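Local coordinates for protein phosphoribulokinase 1 (Rhodobacter sphaeroides, PDB 1A7J) that catalyses the ATP-dependent phosphorylation of D-ribulose 5-phosphate to D-ribulose 1,5-bisphosphate in the Calvin cycle, at residues 239-243 with 244-248; 268-271 with 272-276; 278-281 with 282-285. One frame throughout, in Å; residues are numbered along the deposited sequence.

Contact 1: 239-243 with 244-248; sequences RGIDF and PYLTS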
ATOM      1  N   ARG A 239      -0.448  23.371   0.945  1.00 45.63           N
ATOM      2  CA  ARG A 239      -0.587  24.525   1.812  1.00 47.93           C
ATOM      3  C   ARG A 239      -0.090  24.169   3.204  1.00 46.76           C
ATOM      4  O   ARG A 239      -0.493  23.149   3.788  1.00 47.87           O
ATOM      5  CB  ARG A 239      -2.042  24.977   1.865  1.00 55.52           C
ATOM      6  CG  ARG A 239      -2.210  26.440   2.229  1.00 71.04           C
ATOM      7  CD  ARG A 239      -3.478  26.651   3.027  1.00 86.32           C
ATOM      8  NE  ARG A 239      -4.656  26.796   2.176  1.00 97.71           N
ATOM      9  CZ  ARG A 239      -5.853  26.281   2.452  1.00  0.00           C
ATOM     10  NH1 ARG A 239      -5.985  25.341   3.382  1.00  0.00           N
ATOM     11  NH2 ARG A 239      -6.906  26.622   1.717  1.00  0.00           N
ATOM     12  N   GLY A 240       0.850  24.978   3.691  1.00 42.29           N
ATOM     13  CA  GLY A 240       1.507  24.703   4.953  1.00 37.91           C
ATOM     14  C   GLY A 240       2.856  24.054   4.742  1.00 38.30           C
ATOM     15  O   GLY A 240       3.750  24.179   5.585  1.00 48.89           O
ATOM     16  N   ILE A 241       3.016  23.403   3.589  1.00 29.90           N
ATOM     17  CA  ILE A 241       4.200  22.626   3.266  1.00 17.10           C
ATOM     18  C   ILE A 241       5.335  23.563   2.925  1.00 10.48           C
ATOM     19  O   ILE A 241       5.202  24.432   2.097  1.00 14.65           O
ATOM     20  CB  ILE A 241       3.948  21.723   2.065  1.00 12.58           C
ATOM     21  CG1 ILE A 241       2.693  20.877   2.292  1.00  9.28           C
ATOM     22  CG2 ILE A 241       5.161  20.825   1.836  1.00 12.28           C
ATOM     23  CD1 ILE A 241       2.855  19.848   3.383  1.00 15.20           C
ATOM     24  N   ASP A 242       6.484  23.328   3.511  1.00 17.96           N
ATOM     25  CA  ASP A 242       7.585  24.253   3.409  1.00 17.44           C
ATOM     26  C   ASP A 242       8.655  23.586   2.551  1.00 12.13           C
ATOM     27  O   ASP A 242       9.497  22.858   3.046  1.00 13.78           O
ATOM     28  CB  ASP A 242       8.083  24.530   4.821  1.00 16.14           C
ATOM     29  CG  ASP A 242       8.964  25.729   4.912  1.00 22.97           C
ATOM     30  OD1 ASP A 242       9.546  26.138   3.884  1.00 35.64           O
ATOM     31  OD2 ASP A 242       9.157  26.207   6.050  1.00 32.85           O
ATOM     32  N   PHE A 243       8.542  23.757   1.242  1.00 12.83           N
ATOM     33  CA  PHE A 243       9.377  23.026   0.314  1.00 10.36           C
ATOM     34  C   PHE A 243      10.851  23.396   0.363  1.00 13.76           C
ATOM     35  O   PHE A 243      11.697  22.597  -0.036  1.00 21.85           O
ATOM     36  CB  PHE A 243       8.839  23.197  -1.095  1.00  5.80           C
ATOM     37  CG  PHE A 243       7.571  22.463  -1.351  1.00  2.79           C
ATOM     38  CD1 PHE A 243       7.525  21.080  -1.282  1.00  7.43           C
ATOM     39  CD2 PHE A 243       6.411  23.150  -1.640  1.00  6.96           C
ATOM     40  CE1 PHE A 243       6.329  20.380  -1.497  1.00  9.09           C
ATOM     41  CE2 PHE A 243       5.197  22.455  -1.857  1.00  9.78           C
ATOM     42  CZ  PHE A 243       5.171  21.072  -1.777  1.00  4.58           C
ATOM     43  N   PRO A 244      11.178  24.644   0.748  1.00  8.95           N
ATOM     44  CA  PRO A 244      12.588  24.995   0.876  1.00  7.30           C
ATOM     45  C   PRO A 244      13.176  24.346   2.069  1.00  7.71           C
ATOM     46  O   PRO A 244      14.373  24.279   2.192  1.00 17.67           O
ATOM     47  CB  PRO A 244      12.557  26.480   1.084  1.00  5.05           C
ATOM     48  CG  PRO A 244      11.343  26.915   0.345  1.00  3.85           C
ATOM     49  CD  PRO A 244      10.353  25.853   0.649  1.00  5.39           C
ATOM     50  N   TYR A 245      12.339  24.126   3.068  1.00 10.86           N
ATOM     51  CA  TYR A 245      12.762  23.450   4.271  1.00  6.69           C
ATOM     52  C   TYR A 245      13.193  22.123   3.764  1.00 11.52           C
ATOM     53  O   TYR A 245      14.359  21.787   3.797  1.00 21.57           O
ATOM     54  CB  TYR A 245      11.579  23.247   5.203  1.00 11.19           C
ATOM     55  CG  TYR A 245      11.845  22.325   6.371  1.00  7.40           C
ATOM     56  CD1 TYR A 245      12.755  22.672   7.350  1.00  7.48           C
ATOM     57  CD2 TYR A 245      11.237  21.079   6.459  1.00  9.23           C
ATOM     58  CE1 TYR A 245      13.058  21.794   8.377  1.00 16.56           C
ATOM     59  CE2 TYR A 245      11.537  20.207   7.488  1.00  6.22           C
ATOM     60  CZ  TYR A 245      12.446  20.567   8.432  1.00  6.57           C
ATOM     61  OH  TYR A 245      12.761  19.714   9.457  1.00 22.19           O
ATOM     62  N   LEU A 246      12.265  21.484   3.080  1.00 14.63           N
ATOM     63  CA  LEU A 246      12.440  20.143   2.590  1.00  9.46           C
ATOM     64  C   LEU A 246      13.611  19.961   1.641  1.00  8.94           C
ATOM     65  O   LEU A 246      14.453  19.109   1.881  1.00 15.99           O
ATOM     66  CB  LEU A 246      11.149  19.706   1.935  1.00 10.98           C
ATOM     67  CG  LEU A 246      10.073  19.442   2.975  1.00  5.73           C
ATOM     68  CD1 LEU A 246       8.746  19.330   2.329  1.00  8.06           C
ATOM     69  CD2 LEU A 246      10.397  18.174   3.677  1.00 13.47           C
ATOM     70  N   THR A 247      13.709  20.782   0.605  1.00  9.86           N
ATOM     71  CA  THR A 247      14.858  20.718  -0.290  1.00 10.35           C
ATOM     72  C   THR A 247      16.217  21.060   0.395  1.00 12.11           C
ATOM     73  O   THR A 247      17.286  20.604  -0.033  1.00 20.38           O
ATOM     74  CB  THR A 247      14.665  21.637  -1.488  1.00  2.00           C
ATOM     75  OG1 THR A 247      14.664  22.996  -1.046  1.00  9.94           O
ATOM     76  CG2 THR A 247      13.369  21.352  -2.179  1.00  2.01           C
ATOM     77  N   SER A 248      16.188  21.839   1.470  1.00 13.23           N
ATOM     78  CA  SER A 248      17.394  22.097   2.247  1.00 10.35           C
ATOM     79  C   SER A 248      17.776  20.845   2.987  1.00  8.19           C
ATOM     80  O   SER A 248      18.951  20.520   3.113  1.00 11.00           O
ATOM     81  CB  SER A 248      17.159  23.198   3.269  1.00  7.22           C
ATOM     82  OG  SER A 248      17.849  24.378   2.921  1.00 26.59           O
TER

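Contact 2: 268-271 with 272-276; sequences LDLA and MQLIL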
ATOM      1  N   LEU A 268      14.166   8.134   0.486  1.00 17.35           N
ATOM      2  CA  LEU A 268      12.767   7.990   0.838  1.00 17.72           C
ATOM      3  C   LEU A 268      12.526   7.987   2.357  1.00 20.70           C
ATOM      4  O   LEU A 268      11.702   8.759   2.872  1.00 17.05           O
ATOM      5  CB  LEU A 268      12.236   6.693   0.227  1.00 20.38           C
ATOM      6  CG  LEU A 268      10.740   6.390   0.383  1.00 19.48           C
ATOM      7  CD1 LEU A 268       9.907   7.551  -0.117  1.00 17.81           C
ATOM      8  CD2 LEU A 268      10.399   5.114  -0.378  1.00 21.39           C
ATOM      9  N   ASP A 269      13.195   7.072   3.060  1.00 21.58           N
ATOM     10  CA  ASP A 269      13.054   6.960   4.502  1.00 24.62           C
ATOM     11  C   ASP A 269      13.180   8.313   5.226  1.00 25.81           C
ATOM     12  O   ASP A 269      12.455   8.558   6.184  1.00 32.63           O
ATOM     13  CB  ASP A 269      14.072   5.960   5.058  1.00 37.66           C
ATOM     14  CG  ASP A 269      14.089   5.928   6.580  1.00 42.80           C
ATOM     15  OD1 ASP A 269      13.207   5.272   7.171  1.00 48.77           O
ATOM     16  OD2 ASP A 269      14.976   6.573   7.190  1.00 52.03           O
ATOM     17  N   LEU A 270      14.093   9.183   4.795  1.00 19.80           N
ATOM     18  CA  LEU A 270      14.241  10.503   5.435  1.00 15.89           C
ATOM     19  C   LEU A 270      13.169  11.537   5.037  1.00 16.51           C
ATOM     20  O   LEU A 270      12.817  12.419   5.837  1.00 17.84           O
ATOM     21  CB  LEU A 270      15.627  11.081   5.131  1.00 18.58           C
ATOM     22  CG  LEU A 270      16.052  12.376   5.823  1.00 14.12           C
ATOM     23  CD1 LEU A 270      15.989  12.223   7.332  1.00 10.25           C
ATOM     24  CD2 LEU A 270      17.462  12.709   5.420  1.00 10.20           C
ATOM     25  N   ALA A 271      12.731  11.490   3.779  1.00 16.49           N
ATOM     26  CA  ALA A 271      11.641  12.325   3.292  1.00 13.68           C
ATOM     27  C   ALA A 271      10.290  11.939   3.902  1.00 12.83           C
ATOM     28  O   ALA A 271       9.512  12.795   4.314  1.00 18.25           O
ATOM     29  CB  ALA A 271      11.577  12.240   1.815  1.00 16.14           C
ATOM     30  N   MET A 272      10.058  10.653   4.088  1.00 11.14           N
ATOM     31  CA  MET A 272       8.916  10.245   4.886  1.00 10.04           C
ATOM     32  C   MET A 272       8.976  10.727   6.341  1.00 10.51           C
ATOM     33  O   MET A 272       8.037  11.333   6.821  1.00 13.96           O
ATOM     34  CB  MET A 272       8.730   8.725   4.804  1.00 12.56           C
ATOM     35  CG  MET A 272       8.419   8.287   3.401  1.00 12.92           C
ATOM     36  SD  MET A 272       7.955   6.592   3.269  1.00 20.76           S
ATOM     37  CE  MET A 272       6.672   6.586   4.349  1.00 18.45           C
ATOM     38  N   GLN A 273      10.106  10.587   7.011  1.00 16.38           N
ATOM     39  CA  GLN A 273      10.212  11.131   8.355  1.00 16.42           C
ATOM     40  C   GLN A 273       9.993  12.617   8.391  1.00 17.65           C
ATOM     41  O   GLN A 273       9.067  13.067   9.047  1.00 21.70           O
ATOM     42  CB  GLN A 273      11.552  10.801   8.975  1.00 25.14           C
ATOM     43  CG  GLN A 273      11.561   9.422   9.557  1.00 42.79           C
ATOM     44  CD  GLN A 273      12.896   9.057  10.115  1.00 52.19           C
ATOM     45  OE1 GLN A 273      13.484   9.819  10.888  1.00 62.11           O
ATOM     46  NE2 GLN A 273      13.408   7.900   9.714  1.00 61.54           N
ATOM     47  N   LEU A 274      10.734  13.375   7.585  1.00 12.31           N
ATOM     48  CA  LEU A 274      10.590  14.816   7.621  1.00  6.96           C
ATOM     49  C   LEU A 274       9.183  15.219   7.275  1.00  7.73           C
ATOM     50  O   LEU A 274       8.726  16.275   7.686  1.00 18.24           O
ATOM     51  CB  LEU A 274      11.510  15.496   6.634  1.00  8.23           C
ATOM     52  CG  LEU A 274      13.001  15.403   6.857  1.00  8.50           C
ATOM     53  CD1 LEU A 274      13.664  16.272   5.815  1.00  9.46           C
ATOM     54  CD2 LEU A 274      13.342  15.859   8.249  1.00  7.33           C
ATOM     55  N   ILE A 275       8.551  14.491   6.374  1.00 13.61           N
ATOM     56  CA  ILE A 275       7.263  14.948   5.884  1.00 14.23           C
ATOM     57  C   ILE A 275       6.150  14.501   6.810  1.00 14.99           C
ATOM     58  O   ILE A 275       5.436  15.342   7.334  1.00 25.72           O
ATOM     59  CB  ILE A 275       7.026  14.477   4.427  1.00 14.04           C
ATOM     60  CG1 ILE A 275       7.911  15.303   3.510  1.00  4.33           C
ATOM     61  CG2 ILE A 275       5.555  14.614   4.012  1.00  5.47           C
ATOM     62  CD1 ILE A 275       7.956  14.777   2.181  1.00 16.66           C
ATOM     63  N   LEU A 276       6.210  13.251   7.252  1.00 11.71           N
ATOM     64  CA  LEU A 276       5.088  12.596   7.911  1.00 11.88           C
ATOM     65  C   LEU A 276       5.093  12.762   9.420  1.00 19.96           C
ATOM     66  O   LEU A 276       4.114  12.450  10.104  1.00 23.04           O
ATOM     67  CB  LEU A 276       5.116  11.112   7.614  1.00  9.51           C
ATOM     68  CG  LEU A 276       4.359  10.454   6.465  1.00 11.81           C
ATOM     69  CD1 LEU A 276       3.760  11.411   5.468  1.00  6.08           C
ATOM     70  CD2 LEU A 276       5.343   9.517   5.812  1.00 10.97           C
TER

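Contact 3: 278-281 with 282-285; sequences PLID and RVVR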
ATOM      1  N   PRO A 278       5.227  15.378  11.426  1.00 25.17           N
ATOM      2  CA  PRO A 278       4.220  16.380  11.817  1.00 22.56           C
ATOM      3  C   PRO A 278       2.735  16.204  11.434  1.00 24.02           C
ATOM      4  O   PRO A 278       1.858  16.855  12.015  1.00 24.16           O
ATOM      5  CB  PRO A 278       4.777  17.678  11.231  1.00 21.46           C
ATOM      6  CG  PRO A 278       5.624  17.264  10.130  1.00 17.27           C
ATOM      7  CD  PRO A 278       6.301  16.017  10.649  1.00 23.00           C
ATOM      8  N   LEU A 279       2.442  15.445  10.388  1.00 25.45           N
ATOM      9  CA  LEU A 279       1.050  15.182  10.114  1.00 24.84           C
ATOM     10  C   LEU A 279       0.532  14.175  11.140  1.00 26.97           C
ATOM     11  O   LEU A 279      -0.550  14.359  11.686  1.00 33.23           O
ATOM     12  CB  LEU A 279       0.864  14.651   8.698  1.00 22.67           C
ATOM     13  CG  LEU A 279       1.649  15.277   7.561  1.00 18.44           C
ATOM     14  CD1 LEU A 279       0.993  14.885   6.265  1.00 24.33           C
ATOM     15  CD2 LEU A 279       1.681  16.777   7.695  1.00 26.38           C
ATOM     16  N   ILE A 280       1.356  13.186  11.492  1.00 25.55           N
ATOM     17  CA  ILE A 280       0.969  12.158  12.448  1.00 21.15           C
ATOM     18  C   ILE A 280       0.927  12.728  13.842  1.00 23.09           C
ATOM     19  O   ILE A 280       0.222  12.220  14.703  1.00 25.39           O
ATOM     20  CB  ILE A 280       1.934  10.963  12.399  1.00 20.38           C
ATOM     21  CG1 ILE A 280       1.708  10.201  11.090  1.00 17.61           C
ATOM     22  CG2 ILE A 280       1.683  10.018  13.576  1.00 20.31           C
ATOM     23  CD1 ILE A 280       2.788   9.232  10.714  1.00 13.48           C
ATOM     24  N   ASP A 281       1.632  13.826  14.049  1.00 26.06           N
ATOM     25  CA  ASP A 281       1.532  14.536  15.307  1.00 33.48           C
ATOM     26  C   ASP A 281       0.265  15.366  15.333  1.00 34.69           C
ATOM     27  O   ASP A 281      -0.587  15.161  16.187  1.00 40.53           O
ATOM     28  CB  ASP A 281       2.756  15.428  15.537  1.00 41.91           C
ATOM     29  CG  ASP A 281       3.976  14.645  16.009  1.00 53.04           C
ATOM     30  OD1 ASP A 281       3.812  13.630  16.726  1.00 54.50           O
ATOM     31  OD2 ASP A 281       5.108  15.056  15.679  1.00 57.72           O
ATOM     32  N   ARG A 282       0.065  16.196  14.318  1.00 37.99           N
ATOM     33  CA  ARG A 282      -1.129  17.034  14.239  1.00 36.64           C
ATOM     34  C   ARG A 282      -2.393  16.190  14.297  1.00 37.53           C
ATOM     35  O   ARG A 282      -3.514  16.710  14.319  1.00 40.93           O
ATOM     36  CB  ARG A 282      -1.111  17.844  12.938  1.00 34.37           C
ATOM     37  CG  ARG A 282      -0.336  19.219  13.055  1.00 46.49           C
ATOM     38  CD  ARG A 282      -1.339  20.326  13.480  1.00 49.01           C
ATOM     39  NE  ARG A 282      -2.420  20.449  12.458  1.00 57.61           N
ATOM     40  CZ  ARG A 282      -3.679  20.849  12.723  1.00 65.27           C
ATOM     41  NH1 ARG A 282      -4.095  21.003  14.010  1.00 71.60           N
ATOM     42  NH2 ARG A 282      -4.551  21.091  11.709  1.00 70.36           N
ATOM     43  N   VAL A 283      -2.193  14.885  14.178  1.00 37.17           N
ATOM     44  CA  VAL A 283      -3.270  13.925  14.102  1.00 37.02           C
ATOM     45  C   VAL A 283      -3.449  13.322  15.502  1.00 34.90           C
ATOM     46  O   VAL A 283      -4.552  13.333  16.040  1.00 38.26           O
ATOM     47  CB  VAL A 283      -2.931  12.858  12.964  1.00 37.53           C
ATOM     48  CG1 VAL A 283      -2.545  11.513  13.551  1.00 46.38           C
ATOM     49  CG2 VAL A 283      -4.096  12.725  11.946  1.00 28.63           C
ATOM     50  N   VAL A 284      -2.335  13.038  16.165  1.00 36.49           N
ATOM     51  CA  VAL A 284      -2.334  12.414  17.482  1.00 41.12           C
ATOM     52  C   VAL A 284      -2.635  13.435  18.575  1.00 46.54           C
ATOM     53  O   VAL A 284      -3.135  13.077  19.635  1.00 48.71           O
ATOM     54  CB  VAL A 284      -0.963  11.710  17.737  1.00 43.40           C
ATOM     55  CG1 VAL A 284      -0.535  11.806  19.201  1.00 40.40           C
ATOM     56  CG2 VAL A 284      -1.056  10.281  17.294  1.00 30.90           C
ATOM     57  N   ARG A 285      -2.511  14.710  18.225  1.00 51.11           N
ATOM     58  CA  ARG A 285      -2.779  15.819  19.142  1.00 51.81           C
ATOM     59  C   ARG A 285      -4.204  16.399  19.040  1.00 51.42           C
ATOM     60  O   ARG A 285      -4.604  17.185  19.897  1.00 56.96           O
ATOM     61  CB  ARG A 285      -1.765  16.948  18.915  1.00 56.45           C
ATOM     62  CG  ARG A 285      -0.321  16.593  19.231  1.00 70.91           C
ATOM     63  CD  ARG A 285       0.613  17.729  18.851  1.00 79.63           C
ATOM     64  NE  ARG A 285       0.474  18.868  19.753  1.00 88.58           N
ATOM     65  CZ  ARG A 285       1.065  20.047  19.579  1.00 95.49           C
ATOM     66  NH1 ARG A 285       1.753  20.301  18.472  1.00  0.00           N
ATOM     67  NH2 ARG A 285       0.937  20.992  20.500  1.00 97.28           N
TER

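Contact 1: 239-243 with 244-248
Asp242 and Phe243 hand their carbonyls to the first turn of helix 243-249, and these backbone bonds carry most of the polar contact. Asp242 O takes Leu246 N at 3.1 Å in an almost straight bond (165°), with Tyr245 N adding a weak, bent one. Phe243 O is gripped twice by a single residue: Thr247 N reaches it at 2.8 Å, and the hydroxyl Thr247 OG1 donates to the same oxygen at 3.2 Å. At this distance the hydroxyl sits between the backbone N and the carbonyl carbon of its own residue (chi1 67°). With an alanine here, Phe243 O would probably lose its hydroxyl donor and keep, of the two, the backbone N-H alone.

Apolar contacts gather on another side of the turn. Ile241 CG2 lies 3.5 Å above one face of the Phe243 ring, offset toward its rim, and also meets Leu246 CD1 at 3.9 Å. Leu246 CD1 in turn comes obliquely to Phe243 CD1, and Leu246 itself packs on Leu274 of helix 268-284.

The carboxylate of Asp242, at the N-cap position, stands across the side chains that follow. Its OD1 lies 3.3 Å from Pro244 CD, while its CG approaches Tyr245 CB at 3.6 Å; its plane is turned 44° from the tyrosine ring. OD1 is 3.5 Å from Tyr245 N, and within residues 239-248 the carboxylate makes no hydrogen bond to the helix start, though its negative charge beside the helix N-terminus may still be favourable. The chemistry implies a helix start fastened by main-chain carbonyls and the threonine hydroxyl, with a small apolar cluster alongside.

Contact 2: 268-271 with 272-276
Leu268, Asp269, Leu270 and Ala271 each give their carbonyl to the backbone N-H four residues on, in regular alpha-helical fashion, from a straight bond between Met272 N and Leu268 O (2.8 Å, 177°) to a more bent one between Ile275 N and Ala271 O.

The side chains follow the same spacing. Leu268 and Met272 meet at an oblique crossing: Leu268 CD1 lies 3.9 Å from Met272 CG, and Met272 SD is 4.0 Å from Leu268 CG. Bent at chi3 (56°), the methionine then turns its CE away from the leucine, and the side chain packs on Val21, Thr24 and Phe25 of helix 21-32. Ala271 CB meets Ile275 CD1 more loosely, at 4.4 Å; both residues rest on Ile233 of strand 229-235. Leu270 CD1 approaches Leu274 CG at a similar distance, on a less buried side of the helix.

Asp269 and Gln273 form the polar pair. Gln273 NE2 comes within 3.3 Å of Asp269 OD2, but the amide and carboxylate planes stand 85° apart and the angle is poor for a hydrogen bond. Asp269 OD1 is instead bonded by Thr24 and, weakly, by Gln27 of helix 21-32.

The Leu268 side chain is about 5 Å from that of Thr20, a predicted ATP-binding residue, so this helix start lies near the P-loop. Chemically, aliphatic groups and a thioether pack on the sheet and on helix 21-32, while Asp269 and Gln273 bring polar groups to that same helix.

Contact 3: 278-281 with 282-285
Arg282 climbs over the carbonyl of Pro278 as helix 268-284 nears its end. Its backbone N donates to Pro278 O at 3.0 Å, and the first part of the side chain covers the same oxygen: CB lies 3.3 Å from Pro278 O and CG follows at 3.4 Å. From there the chain leaves the helix. Sharp bends at chi2 (-90°) and chi3 (-60°) swing CD and NE clear of residues 278-281, and the guanidinium finds its strong partner farther along the chain, where NH1 forms a salt bridge with Glu286 OE2. The aliphatic root of the arginine therefore packs on backbone, while its charge is probably balanced by that glutamate.

The next residues are held less regularly. Val284 N bonds to Ile280 O at 3.1 Å and makes a weak second bond to Asp281 O, which is also the acceptor for Arg285 N at 2.8 Å, in a bent bond. Arg285 CG rests over that oxygen too. Its guanidinium stays apart from the Asp281 carboxylate, NH1 being 6.8 Å from OD2, so only a long-range attraction is likely; Asp281 OD2 lies close to Glu32 OE1, whose like charge could favour a protonated carboxylate on one of them.

On the apolar side, Ile280 CG2 is a loose 4.5 Å from Val283 CG1. Pro278 and Leu279 have no backbone N bond to the turn before, and the helix is kinked there. Beyond that kink, Ile280 packs on Phe25 and Phe29 of helix 21-32, Val283 covers Pro6 just ahead of strand 7-11, and Val284 touches Val34 in the loop between helix 21-32 and strand 36-40.

How the contacts relate
Contact 2 is the most buried of the three, its side chains mainly aliphatic and resting on the central mixed sheet and on neighbouring helices. Contacts 1 and 3 lie at the surface, where contact 1 adds a threonine hydroxyl and an N-cap aspartate, and contact 3 an arginine salt bridge. Contacts 2 and 3 occupy successive parts of helix 268-284, with centres 14 Å apart, and both lean on helix 21-32. Contact 1 belongs to the separate helix 243-249, yet it touches contact 2 directly: Leu246 CD2 meets Ile275 CG1 at 3.8 Å. Helix 268-284 thus joins all three regions, starting near the predicted ATP site, packing against helix 243-249 midway, and ending among charged residues at the surface.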